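Local coordinates for protein (soluble lytic transglycosylase SLT70) (Escherichia coli, PDB 1QSA), which cleaves the glycosidic bonds between N-acetylmuramic acid and N-acetylglucosamine in peptidoglycan, leaving a 1,6-anhydro bond in the muramic acid residue, at residues W274-I279 and E289-M294; G299-L304 and A326-E331; E320-Q325 and H343-Q348; N544-S549 and N590-D595. All coordinates share one frame; numbering follows the deposited sequence.

Overall arrangement
Contacts 1, 2 and 3 are formed by five consecutive helices, from 269-280 to 335-346; contact 1 closes before the interleaved contacts 2 and 3 open, and contact 4 comes much later, between helices 545-554 and 582-601. Contacts 2 and 3 share helix 319-331, their centres about 15 Å apart. The centres of contacts 1 and 2 are about 16 Å apart, joined by Val292 against Leu304, and Trp321 of contact 3 also packs on Val292. These three thus form one continuous run of the alpha-superhelix. Contact 4 is centred about 20 Å from contact 3; helix 572-578 touches side chains of both, so this helix lies between the superhelical contacts and the domain that carries the predicted active site.

Contact 1: W274-I279 and E289-M294; sequences WRDDAI and ERRVRM
Asp276 meets Arg291 between the two helices, the two side chains crossing at about a right angle. Arg291 presents its side edge: NE gives an almost straight bond of 2.8 Å to Asp276 OD1, while NH2 reaches Asp276 OD2 at 3.1 Å on the syn side. Both oxygens lie close to the guanidinium plane, yet the carboxylate is turned 37° from it. On its own helix Arg275 bends at its third torsion (chi3 65°), which brings NE back to Asp276 OD1 at 3.0 Å, from above the carboxylate plane. OD1 therefore takes three N-H groups, two from Arg275 and one from Arg291, and the shared anion probably offsets the like charges of the two guanidinium groups, whose planes are 82° apart and whose NH2 atoms come close. This salt-bridge network ties helix 269-280 to helix 285-298, successive helices of the alpha-superhelix that run roughly antiparallel, and Trp307 of the next helix touches both Asp276 and Arg291. An alanine in place of Asp276 would probably leave two neighbouring arginines without their common counter-charge. Met294 comes from the opposite direction to Arg275 and lays its sulfur over one face of that guanidinium, with SD 3.8 Å from Arg275 CZ. Arg275 NH1 is held in turn by Leu262 O. Nearer the backbone of Arg291, Ile279 CD1 rests on the aliphatic part of that side chain, 3.9 Å from Arg291 CB.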
# COMPACT_ATOMS: atom_id res chain seq x y z
N TRP A 274 34.18 -3.41 8.31
CA TRP A 274 33.39 -3.76 9.49
C TRP A 274 32.01 -4.23 9.04
O TRP A 274 31.50 -5.23 9.53
CB TRP A 274 33.26 -2.54 10.40
CG TRP A 274 32.61 -2.84 11.71
CD1 TRP A 274 33.23 -3.19 12.88
CD2 TRP A 274 31.20 -2.87 11.98
NE1 TRP A 274 32.30 -3.44 13.85
CE2 TRP A 274 31.04 -3.25 13.34
CE3 TRP A 274 30.05 -2.61 11.22
CZ2 TRP A 274 29.78 -3.39 13.94
CZ3 TRP A 274 28.79 -2.75 11.82
CH2 TRP A 274 28.67 -3.13 13.17
N ARG A 275 31.41 -3.49 8.12
CA ARG A 275 30.08 -3.81 7.59
C ARG A 275 30.05 -5.19 6.97
O ARG A 275 29.16 -5.99 7.26
CB ARG A 275 29.65 -2.78 6.54
CG ARG A 275 28.34 -3.10 5.82
CD ARG A 275 28.24 -2.35 4.50
NE ARG A 275 29.26 -2.82 3.57
CZ ARG A 275 29.93 -2.05 2.70
NH1 ARG A 275 29.67 -0.76 2.58
NH2 ARG A 275 30.85 -2.61 1.93
N ASP A 276 31.03 -5.50 6.12
CA ASP A 276 31.05 -6.81 5.48
C ASP A 276 31.28 -7.97 6.43
O ASP A 276 30.78 -9.08 6.20
CB ASP A 276 32.01 -6.83 4.29
CG ASP A 276 31.50 -5.98 3.12
OD1 ASP A 276 30.32 -5.55 3.15
OD2 ASP A 276 32.26 -5.75 2.17
N ASP A 277 32.04 -7.72 7.50
CA ASP A 277 32.28 -8.75 8.50
C ASP A 277 30.95 -8.98 9.22
O ASP A 277 30.55 -10.12 9.46
CB ASP A 277 33.36 -8.31 9.49
CG ASP A 277 33.48 -9.26 10.69
OD1 ASP A 277 34.16 -10.30 10.57
OD2 ASP A 277 32.89 -8.96 11.75
N ALA A 278 30.24 -7.89 9.53
CA ALA A 278 28.95 -7.98 10.21
C ALA A 278 27.94 -8.76 9.36
O ALA A 278 27.27 -9.67 9.86
CB ALA A 278 28.41 -6.59 10.53
N ILE A 279 27.89 -8.46 8.06
CA ILE A 279 26.95 -9.16 7.18
C ILE A 279 27.31 -10.64 7.02
O ILE A 279 26.42 -11.48 6.91
CB ILE A 279 26.80 -8.46 5.81
CG1 ILE A 279 26.34 -7.02 6.02
CG2 ILE A 279 25.73 -9.17 4.97
CD1 ILE A 279 26.36 -6.18 4.77
N GLU A 289 20.56 -9.46 1.01
CA GLU A 289 20.04 -9.03 -0.29
C GLU A 289 20.44 -7.58 -0.59
O GLU A 289 20.75 -7.23 -1.74
CB GLU A 289 18.52 -9.17 -0.35
CG GLU A 289 18.07 -10.64 -0.46
CD GLU A 289 16.57 -10.80 -0.42
OE1 GLU A 289 15.90 -10.10 0.38
OE2 GLU A 289 16.05 -11.62 -1.21
N ARG A 290 20.40 -6.72 0.44
CA ARG A 290 20.79 -5.33 0.24
C ARG A 290 22.28 -5.27 -0.16
O ARG A 290 22.66 -4.47 -1.01
CB ARG A 290 20.55 -4.49 1.51
CG ARG A 290 20.95 -3.00 1.37
CD ARG A 290 20.21 -2.29 0.22
NE ARG A 290 20.67 -0.92 0.00
CZ ARG A 290 21.62 -0.57 -0.86
NH1 ARG A 290 22.22 -1.49 -1.61
NH2 ARG A 290 21.97 0.71 -1.00
N ARG A 291 23.09 -6.16 0.42
CA ARG A 291 24.52 -6.22 0.11
C ARG A 291 24.74 -6.73 -1.32
O ARG A 291 25.67 -6.29 -2.01
CB ARG A 291 25.26 -7.11 1.12
CG ARG A 291 26.77 -7.10 0.95
CD ARG A 291 27.33 -5.68 0.95
NE ARG A 291 28.79 -5.64 0.76
CZ ARG A 291 29.38 -5.63 -0.43
NH1 ARG A 291 28.66 -5.71 -1.55
NH2 ARG A 291 30.71 -5.59 -0.50
N VAL A 292 23.90 -7.67 -1.76
CA VAL A 292 23.96 -8.18 -3.14
C VAL A 292 23.65 -7.01 -4.08
O VAL A 292 24.29 -6.84 -5.13
CB VAL A 292 22.90 -9.31 -3.38
CG1 VAL A 292 22.75 -9.61 -4.86
CG2 VAL A 292 23.30 -10.58 -2.61
N ARG A 293 22.66 -6.21 -3.71
CA ARG A 293 22.28 -5.06 -4.54
C ARG A 293 23.40 -4.03 -4.62
O ARG A 293 23.58 -3.41 -5.68
CB ARG A 293 20.96 -4.43 -4.07
CG ARG A 293 19.76 -5.34 -4.36
CD ARG A 293 18.41 -4.68 -4.12
NE ARG A 293 17.34 -5.57 -4.58
CZ ARG A 293 16.68 -6.43 -3.80
NH1 ARG A 293 16.86 -6.42 -2.49
NH2 ARG A 293 15.76 -7.23 -4.32
N MET A 294 24.17 -3.90 -3.55
CA MET A 294 25.32 -2.98 -3.54
C MET A 294 26.35 -3.45 -4.58
O MET A 294 26.92 -2.64 -5.31
CB MET A 294 25.97 -2.92 -2.16
CG MET A 294 27.26 -2.08 -2.16
SD MET A 294 28.00 -1.94 -0.53
CE MET A 294 27.22 -0.47 0.05

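Contact 2: G299-L304 and A326-E331; sequences GDRRGL and ADLLLE
The guanidinium of Arg301 carries Leu328 over one face, with Leu328 CD2 3.9 Å from Arg301 NH2, and has two acid oxygens at its edges. At the side edge, Arg301 NE donates to Glu331 OE1 at 2.8 Å, and NH2 joins on the same oxygen; both come from the same face of the carboxylate, whose plane is 38° from that of the guanidinium. At the far end NH1 and NH2 converge on Asp327 OD2, the NH2 bond being 2.8 Å. There the flat groups stand almost perpendicular, 88° apart, and NH1 meets OD2 nearly in line with its C-O bond. Arg301 reaches this position by curling at its second and third torsions, whereas Glu331 stretches out straight to meet it. This salt-bridge network joins helices 301-310 and 319-331 of the alpha-superhelix. Next to the ion pairs Leu304 CD2 packs on Leu328 CD2 at 3.6 Å, so a methyl of Leu328 serves both the leucine and the arginine. Asp300 caps helix 301-310, its OD1 accepting from Gly303 N at 2.9 Å. A leucine in place of Arg301 would probably leave Asp327 OD2 and Glu331 OE1 without their shared cation, two like charges a turn apart. The other oxygen of Asp327, OD1, pairs with Arg359. One arginine thus bridges two acids, and its charge is likely to let the carboxylates lie close together while they fix the guanidinium's rotation.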
# COMPACT_ATOMS: atom_id res chain seq x y z
N GLY A 299 28.91 -2.79 -10.14
CA GLY A 299 29.60 -3.60 -11.14
C GLY A 299 30.64 -4.52 -10.53
O GLY A 299 31.57 -4.97 -11.21
N ASP A 300 30.47 -4.83 -9.25
CA ASP A 300 31.39 -5.68 -8.52
C ASP A 300 31.10 -7.15 -8.81
O ASP A 300 30.27 -7.78 -8.15
CB ASP A 300 31.24 -5.39 -7.02
CG ASP A 300 32.23 -6.15 -6.15
OD1 ASP A 300 33.07 -6.94 -6.65
OD2 ASP A 300 32.14 -5.95 -4.93
N ARG A 301 31.83 -7.72 -9.77
CA ARG A 301 31.62 -9.12 -10.15
C ARG A 301 31.99 -10.14 -9.06
O ARG A 301 31.22 -11.06 -8.80
CB ARG A 301 32.33 -9.45 -11.46
CG ARG A 301 31.94 -8.53 -12.61
CD ARG A 301 30.44 -8.57 -12.88
NE ARG A 301 30.05 -9.85 -13.47
CZ ARG A 301 28.81 -10.30 -13.57
NH1 ARG A 301 27.80 -9.58 -13.09
NH2 ARG A 301 28.57 -11.48 -14.14
N ARG A 302 33.15 -9.97 -8.43
CA ARG A 302 33.54 -10.89 -7.35
C ARG A 302 32.57 -10.78 -6.19
O ARG A 302 32.22 -11.78 -5.55
CB ARG A 302 34.96 -10.60 -6.85
CG ARG A 302 36.00 -11.00 -7.84
CD ARG A 302 37.41 -10.90 -7.31
NE ARG A 302 38.31 -11.53 -8.28
CZ ARG A 302 39.64 -11.47 -8.25
NH1 ARG A 302 40.26 -10.78 -7.29
NH2 ARG A 302 40.34 -12.08 -9.18
N GLY A 303 32.15 -9.54 -5.92
CA GLY A 303 31.21 -9.29 -4.84
C GLY A 303 29.86 -9.94 -5.10
O GLY A 303 29.25 -10.48 -4.19
N LEU A 304 29.41 -9.90 -6.34
CA LEU A 304 28.13 -10.51 -6.68
C LEU A 304 28.22 -12.01 -6.41
O LEU A 304 27.30 -12.60 -5.84
CB LEU A 304 27.78 -10.26 -8.15
CG LEU A 304 26.48 -10.92 -8.61
CD1 LEU A 304 25.30 -10.41 -7.77
CD2 LEU A 304 26.26 -10.68 -10.10
N ALA A 326 22.30 -17.01 -13.17
CA ALA A 326 22.48 -17.30 -14.59
C ALA A 326 23.50 -16.33 -15.18
O ALA A 326 24.34 -16.72 -15.98
CB ALA A 326 21.15 -17.18 -15.32
N ASP A 327 23.41 -15.06 -14.79
CA ASP A 327 24.35 -14.03 -15.28
C ASP A 327 25.80 -14.39 -14.92
O ASP A 327 26.70 -14.28 -15.76
CB ASP A 327 23.98 -12.67 -14.69
CG ASP A 327 24.86 -11.55 -15.21
OD1 ASP A 327 24.59 -11.04 -16.32
OD2 ASP A 327 25.82 -11.19 -14.51
N LEU A 328 26.01 -14.84 -13.69
CA LEU A 328 27.35 -15.26 -13.23
C LEU A 328 27.84 -16.48 -14.01
O LEU A 328 28.99 -16.53 -14.47
CB LEU A 328 27.32 -15.60 -11.75
CG LEU A 328 27.16 -14.45 -10.75
CD1 LEU A 328 26.95 -15.05 -9.36
CD2 LEU A 328 28.40 -13.54 -10.80
N LEU A 329 26.95 -17.46 -14.19
CA LEU A 329 27.28 -18.70 -14.92
C LEU A 329 27.64 -18.43 -16.37
O LEU A 329 28.54 -19.05 -16.92
CB LEU A 329 26.11 -19.68 -14.85
CG LEU A 329 25.91 -20.38 -13.50
CD1 LEU A 329 24.54 -21.08 -13.49
CD2 LEU A 329 27.05 -21.37 -13.22
N LEU A 330 26.93 -17.49 -17.00
CA LEU A 330 27.23 -17.13 -18.38
C LEU A 330 28.66 -16.58 -18.48
O LEU A 330 29.42 -16.98 -19.35
CB LEU A 330 26.25 -16.09 -18.93
CG LEU A 330 24.85 -16.61 -19.27
CD1 LEU A 330 23.90 -15.43 -19.53
CD2 LEU A 330 24.95 -17.51 -20.52
N GLU A 331 29.03 -15.68 -17.56
CA GLU A 331 30.38 -15.10 -17.61
C GLU A 331 31.45 -16.17 -17.37
O GLU A 331 32.57 -16.06 -17.89
CB GLU A 331 30.55 -13.95 -16.62
CG GLU A 331 31.88 -13.22 -16.86
CD GLU A 331 32.11 -12.00 -15.99
OE1 GLU A 331 31.41 -11.80 -14.96
OE2 GLU A 331 33.04 -11.24 -16.33

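Contact 3: E320-Q325 and H343-Q348; sequences EWRYWQ and HQLMQQ
Arg322 meets Gln348 and Leu345 by running out extended from its helix and then turning at its third torsion (chi3 68°), which lays one face of its guanidinium against Leu345; Gln348, straight beyond its CG, comes from the opposite direction. The encounter places Arg322 NH1 2.7 Å from Gln348 OE1. The donor lies in the carbonyl plane, on a lone pair, at a C=O...N angle of 130°, and the N-H points nearly at the oxygen. Amide and guanidinium are nearly coplanar, 28° apart, so the glutamine lies at the edge of the arginine. The amide is held through its nitrogen too, since Gln348 NE2 bonds to Asp319 OD1. Leu345 covers one face of the same guanidinium, its CD2 3.6 Å from Arg322 NH1, and its other methyl, CD1, sits 4.0 Å from Tyr323 CB. The Tyr323 hydroxyl bonds to Arg359 instead. Arg322 thus hydrogen-bonds at its edge while its face rests on a buried apolar side chain. Helices 319-331 and 335-346 are neighbours in sequence, and their side-by-side packing, with Gln348 reaching back from the chain beyond Leu345 to Arg322, is that of an alpha-hairpin within the alpha-superhelix.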
# COMPACT_ATOMS: atom_id res chain seq x y z
N GLU A 320 14.72 -12.77 -9.26
CA GLU A 320 15.93 -11.96 -9.38
C GLU A 320 17.23 -12.71 -9.12
O GLU A 320 18.19 -12.57 -9.90
CB GLU A 320 15.86 -10.71 -8.48
CG GLU A 320 15.69 -10.97 -6.97
CD GLU A 320 14.26 -10.87 -6.51
OE1 GLU A 320 13.35 -11.27 -7.26
OE2 GLU A 320 14.05 -10.42 -5.36
N TRP A 321 17.26 -13.54 -8.08
CA TRP A 321 18.49 -14.25 -7.75
C TRP A 321 18.77 -15.40 -8.70
O TRP A 321 19.93 -15.77 -8.89
CB TRP A 321 18.51 -14.65 -6.28
CG TRP A 321 18.22 -13.48 -5.35
CD1 TRP A 321 17.49 -13.53 -4.20
CD2 TRP A 321 18.61 -12.09 -5.51
NE1 TRP A 321 17.38 -12.27 -3.64
CE2 TRP A 321 18.06 -11.37 -4.43
CE3 TRP A 321 19.35 -11.39 -6.48
CZ2 TRP A 321 18.23 -9.98 -4.27
CZ3 TRP A 321 19.51 -10.00 -6.33
CH2 TRP A 321 18.95 -9.32 -5.23
N ARG A 322 17.72 -15.97 -9.28
CA ARG A 322 17.92 -17.02 -10.28
C ARG A 322 18.53 -16.37 -11.53
O ARG A 322 19.49 -16.90 -12.11
CB ARG A 322 16.60 -17.71 -10.62
CG ARG A 322 16.08 -18.57 -9.48
CD ARG A 322 14.69 -19.08 -9.77
NE ARG A 322 14.66 -20.04 -10.87
CZ ARG A 322 13.59 -20.30 -11.61
NH1 ARG A 322 12.45 -19.65 -11.40
NH2 ARG A 322 13.66 -21.19 -12.59
N TYR A 323 18.03 -15.19 -11.91
CA TYR A 323 18.58 -14.51 -13.08
C TYR A 323 20.03 -14.14 -12.85
O TYR A 323 20.87 -14.36 -13.72
CB TYR A 323 17.80 -13.22 -13.44
CG TYR A 323 18.48 -12.47 -14.58
CD1 TYR A 323 18.28 -12.85 -15.91
CD2 TYR A 323 19.39 -11.43 -14.32
CE1 TYR A 323 18.98 -12.22 -16.96
CE2 TYR A 323 20.08 -10.80 -15.35
CZ TYR A 323 19.87 -11.20 -16.66
OH TYR A 323 20.56 -10.58 -17.67
N TRP A 324 20.35 -13.58 -11.68
CA TRP A 324 21.74 -13.18 -11.43
C TRP A 324 22.69 -14.36 -11.29
O TRP A 324 23.88 -14.25 -11.59
CB TRP A 324 21.83 -12.14 -10.31
CG TRP A 324 21.30 -10.80 -10.78
CD1 TRP A 324 20.10 -10.21 -10.43
CD2 TRP A 324 21.88 -9.94 -11.78
NE1 TRP A 324 19.90 -9.07 -11.17
CE2 TRP A 324 20.97 -8.87 -12.00
CE3 TRP A 324 23.08 -9.98 -12.51
CZ2 TRP A 324 21.22 -7.85 -12.92
CZ3 TRP A 324 23.33 -8.96 -13.44
CH2 TRP A 324 22.40 -7.90 -13.63
N GLN A 325 22.14 -15.52 -10.92
CA GLN A 325 22.96 -16.74 -10.85
C GLN A 325 23.30 -17.11 -12.29
O GLN A 325 24.43 -17.48 -12.60
CB GLN A 325 22.18 -17.87 -10.18
CG GLN A 325 22.99 -19.17 -10.07
CD GLN A 325 24.23 -19.02 -9.22
OE1 GLN A 325 25.29 -18.62 -9.70
NE2 GLN A 325 24.10 -19.34 -7.93
N HIS A 343 15.70 -20.35 -19.43
CA HIS A 343 14.54 -20.97 -20.08
C HIS A 343 13.44 -21.29 -19.07
O HIS A 343 12.26 -21.18 -19.39
CB HIS A 343 14.96 -22.22 -20.87
CG HIS A 343 15.53 -21.91 -22.23
ND1 HIS A 343 16.69 -22.47 -22.70
CD2 HIS A 343 15.09 -21.09 -23.21
CE1 HIS A 343 16.95 -22.01 -23.91
NE2 HIS A 343 15.99 -21.17 -24.24
N GLN A 344 13.83 -21.68 -17.85
CA GLN A 344 12.83 -21.95 -16.81
C GLN A 344 12.13 -20.65 -16.42
O GLN A 344 10.92 -20.62 -16.21
CB GLN A 344 13.48 -22.60 -15.58
CG GLN A 344 13.75 -24.08 -15.76
CD GLN A 344 12.50 -24.83 -16.21
OE1 GLN A 344 11.56 -25.01 -15.43
NE2 GLN A 344 12.48 -25.26 -17.47
N LEU A 345 12.90 -19.57 -16.35
CA LEU A 345 12.35 -18.26 -16.00
C LEU A 345 11.34 -17.78 -17.05
O LEU A 345 10.30 -17.24 -16.70
CB LEU A 345 13.47 -17.23 -15.83
CG LEU A 345 14.13 -17.15 -14.46
CD1 LEU A 345 15.27 -16.13 -14.52
CD2 LEU A 345 13.10 -16.73 -13.41
N MET A 346 11.65 -18.01 -18.32
CA MET A 346 10.79 -17.61 -19.42
C MET A 346 9.40 -18.25 -19.38
O MET A 346 8.46 -17.73 -19.98
CB MET A 346 11.45 -17.93 -20.76
CG MET A 346 12.57 -16.98 -21.15
SD MET A 346 13.51 -17.60 -22.58
CE MET A 346 12.30 -17.48 -23.88
N GLN A 347 9.28 -19.38 -18.70
CA GLN A 347 8.00 -20.09 -18.58
C GLN A 347 7.07 -19.36 -17.61
O GLN A 347 5.86 -19.63 -17.58
CB GLN A 347 8.23 -21.53 -18.11
CG GLN A 347 8.96 -22.39 -19.14
CD GLN A 347 9.27 -23.79 -18.65
OE1 GLN A 347 10.10 -24.49 -19.23
NE2 GLN A 347 8.61 -24.21 -17.57
N GLN A 348 7.64 -18.48 -16.81
CA GLN A 348 6.90 -17.73 -15.80
C GLN A 348 6.43 -16.37 -16.29
O GLN A 348 6.74 -15.96 -17.41
CB GLN A 348 7.73 -17.58 -14.53
CG GLN A 348 8.18 -18.92 -13.94
CD GLN A 348 9.28 -18.77 -12.89
OE1 GLN A 348 10.07 -19.68 -12.68
NE2 GLN A 348 9.33 -17.61 -12.23

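Contact 4: N544-S549 and N590-D595; sequences NRIFSS and NVLAYD
Arg545 pairs with Asp595 through NH1, 2.8 Å from Asp595 OD2. NH1 approaches OD2 on the anti side, out of the carboxylate plane, and the oxygen stands 27° off the guanidinium plane, so the bond is bent. The same NH1 also donates to a water at 2.9 Å, and that water passes a hydrogen on to Leu592 O at 2.7 Å, a solvent bridge from side chain to helix backbone. Arg545 NH2 is taken up by Glu613 and Leu608 O, while Asp595 OD1 has its own partner in Ser469, so the buried ion pair is held from several sides. Leu592 CD2 covers one face of the guanidinium, 3.6 Å from Arg545 NH1, and Leu592 CD1 meets Ile546. Further along, Ser549 OG donates to Arg545 O of its own helix at 2.7 Å. That carbonyl accepts from Ser549 N as well, and the hydroxyl, also bonded to Tyr470, touches Val591 CG1 at 3.6 Å. At the helix start Asn544 OD1 receives Phe547 N, 3.1 Å away, as an N-cap. Helix 545-554 of the Slt-type domain, which has a lysozyme-like fold, packs on helix 582-601 close to the catalytic region: the side chain of Val591 is about 7 Å from that of Glu478, the predicted active-site residue.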
# COMPACT_ATOMS: atom_id res chain seq x y z
N ASN A 544 14.59 7.33 -21.84
CA ASN A 544 14.83 6.02 -21.25
C ASN A 544 13.74 5.75 -20.21
O ASN A 544 13.62 6.50 -19.24
CB ASN A 544 16.23 6.02 -20.62
CG ASN A 544 16.59 4.70 -19.98
OD1 ASN A 544 15.93 4.27 -19.03
ND2 ASN A 544 17.65 4.06 -20.48
N ARG A 545 12.96 4.70 -20.41
CA ARG A 545 11.84 4.38 -19.53
C ARG A 545 12.23 3.94 -18.12
O ARG A 545 11.43 4.06 -17.20
CB ARG A 545 10.90 3.37 -20.19
CG ARG A 545 10.21 3.94 -21.45
CD ARG A 545 9.48 2.83 -22.20
NE ARG A 545 10.41 1.72 -22.41
CZ ARG A 545 10.17 0.45 -22.08
NH1 ARG A 545 8.98 0.08 -21.62
NH2 ARG A 545 11.13 -0.46 -22.26
N ILE A 546 13.45 3.44 -17.95
CA ILE A 546 13.87 3.06 -16.60
C ILE A 546 14.00 4.35 -15.79
O ILE A 546 13.46 4.47 -14.69
CB ILE A 546 15.22 2.29 -16.62
CG1 ILE A 546 15.02 0.92 -17.28
CG2 ILE A 546 15.79 2.15 -15.20
CD1 ILE A 546 16.32 0.14 -17.53
N PHE A 547 14.70 5.33 -16.37
CA PHE A 547 14.91 6.62 -15.71
C PHE A 547 13.62 7.42 -15.52
O PHE A 547 13.37 7.94 -14.43
CB PHE A 547 15.92 7.49 -16.47
CG PHE A 547 17.27 6.83 -16.67
CD1 PHE A 547 17.73 5.87 -15.78
CD2 PHE A 547 18.07 7.18 -17.76
CE1 PHE A 547 18.97 5.26 -15.97
CE2 PHE A 547 19.31 6.58 -17.96
CZ PHE A 547 19.76 5.62 -17.06
N SER A 548 12.77 7.48 -16.55
CA SER A 548 11.54 8.25 -16.42
C SER A 548 10.57 7.64 -15.43
O SER A 548 9.89 8.36 -14.70
CB SER A 548 10.85 8.48 -17.78
OG SER A 548 10.61 7.25 -18.42
N SER A 549 10.52 6.30 -15.37
CA SER A 549 9.63 5.64 -14.43
C SER A 549 10.14 5.88 -13.01
O SER A 549 9.37 6.20 -12.13
CB SER A 549 9.53 4.13 -14.73
OG SER A 549 8.99 3.92 -16.03
N ASN A 590 7.35 -3.28 -12.45
CA ASN A 590 5.95 -3.37 -12.86
C ASN A 590 5.68 -2.58 -14.14
O ASN A 590 5.10 -3.09 -15.08
CB ASN A 590 5.02 -2.83 -11.77
CG ASN A 590 4.84 -3.80 -10.62
OD1 ASN A 590 5.25 -4.97 -10.69
ND2 ASN A 590 4.20 -3.33 -9.56
N VAL A 591 6.12 -1.32 -14.17
CA VAL A 591 5.83 -0.49 -15.33
C VAL A 591 6.42 -1.05 -16.64
O VAL A 591 5.75 -1.04 -17.67
CB VAL A 591 6.25 0.98 -15.08
CG1 VAL A 591 6.14 1.81 -16.36
CG2 VAL A 591 5.37 1.59 -13.96
N LEU A 592 7.64 -1.58 -16.57
CA LEU A 592 8.27 -2.18 -17.75
C LEU A 592 7.50 -3.44 -18.18
O LEU A 592 7.25 -3.61 -19.38
CB LEU A 592 9.74 -2.50 -17.48
CG LEU A 592 10.62 -1.27 -17.23
CD1 LEU A 592 12.02 -1.74 -16.85
CD2 LEU A 592 10.66 -0.34 -18.42
N ALA A 593 7.07 -4.27 -17.23
CA ALA A 593 6.29 -5.46 -17.58
C ALA A 593 4.94 -5.04 -18.17
O ALA A 593 4.52 -5.58 -19.21
CB ALA A 593 6.08 -6.34 -16.34
N TYR A 594 4.32 -4.01 -17.60
CA TYR A 594 3.00 -3.54 -18.06
C TYR A 594 3.06 -2.91 -19.45
O TYR A 594 2.14 -3.07 -20.26
CB TYR A 594 2.40 -2.55 -17.08
CG TYR A 594 2.08 -3.08 -15.70
CD1 TYR A 594 2.25 -4.43 -15.36
CD2 TYR A 594 1.62 -2.21 -14.71
CE1 TYR A 594 1.97 -4.89 -14.05
CE2 TYR A 594 1.35 -2.65 -13.42
CZ TYR A 594 1.52 -3.99 -13.10
OH TYR A 594 1.31 -4.40 -11.82
N ASP A 595 4.15 -2.20 -19.73
CA ASP A 595 4.32 -1.57 -21.04
C ASP A 595 4.38 -2.69 -22.10
O ASP A 595 3.74 -2.59 -23.14
CB ASP A 595 5.59 -0.69 -21.06
CG ASP A 595 5.61 0.29 -22.22
OD1 ASP A 595 4.68 0.23 -23.04
OD2 ASP A 595 6.53 1.12 -22.33
O HOH W 1 8.65 -2.83 -21.53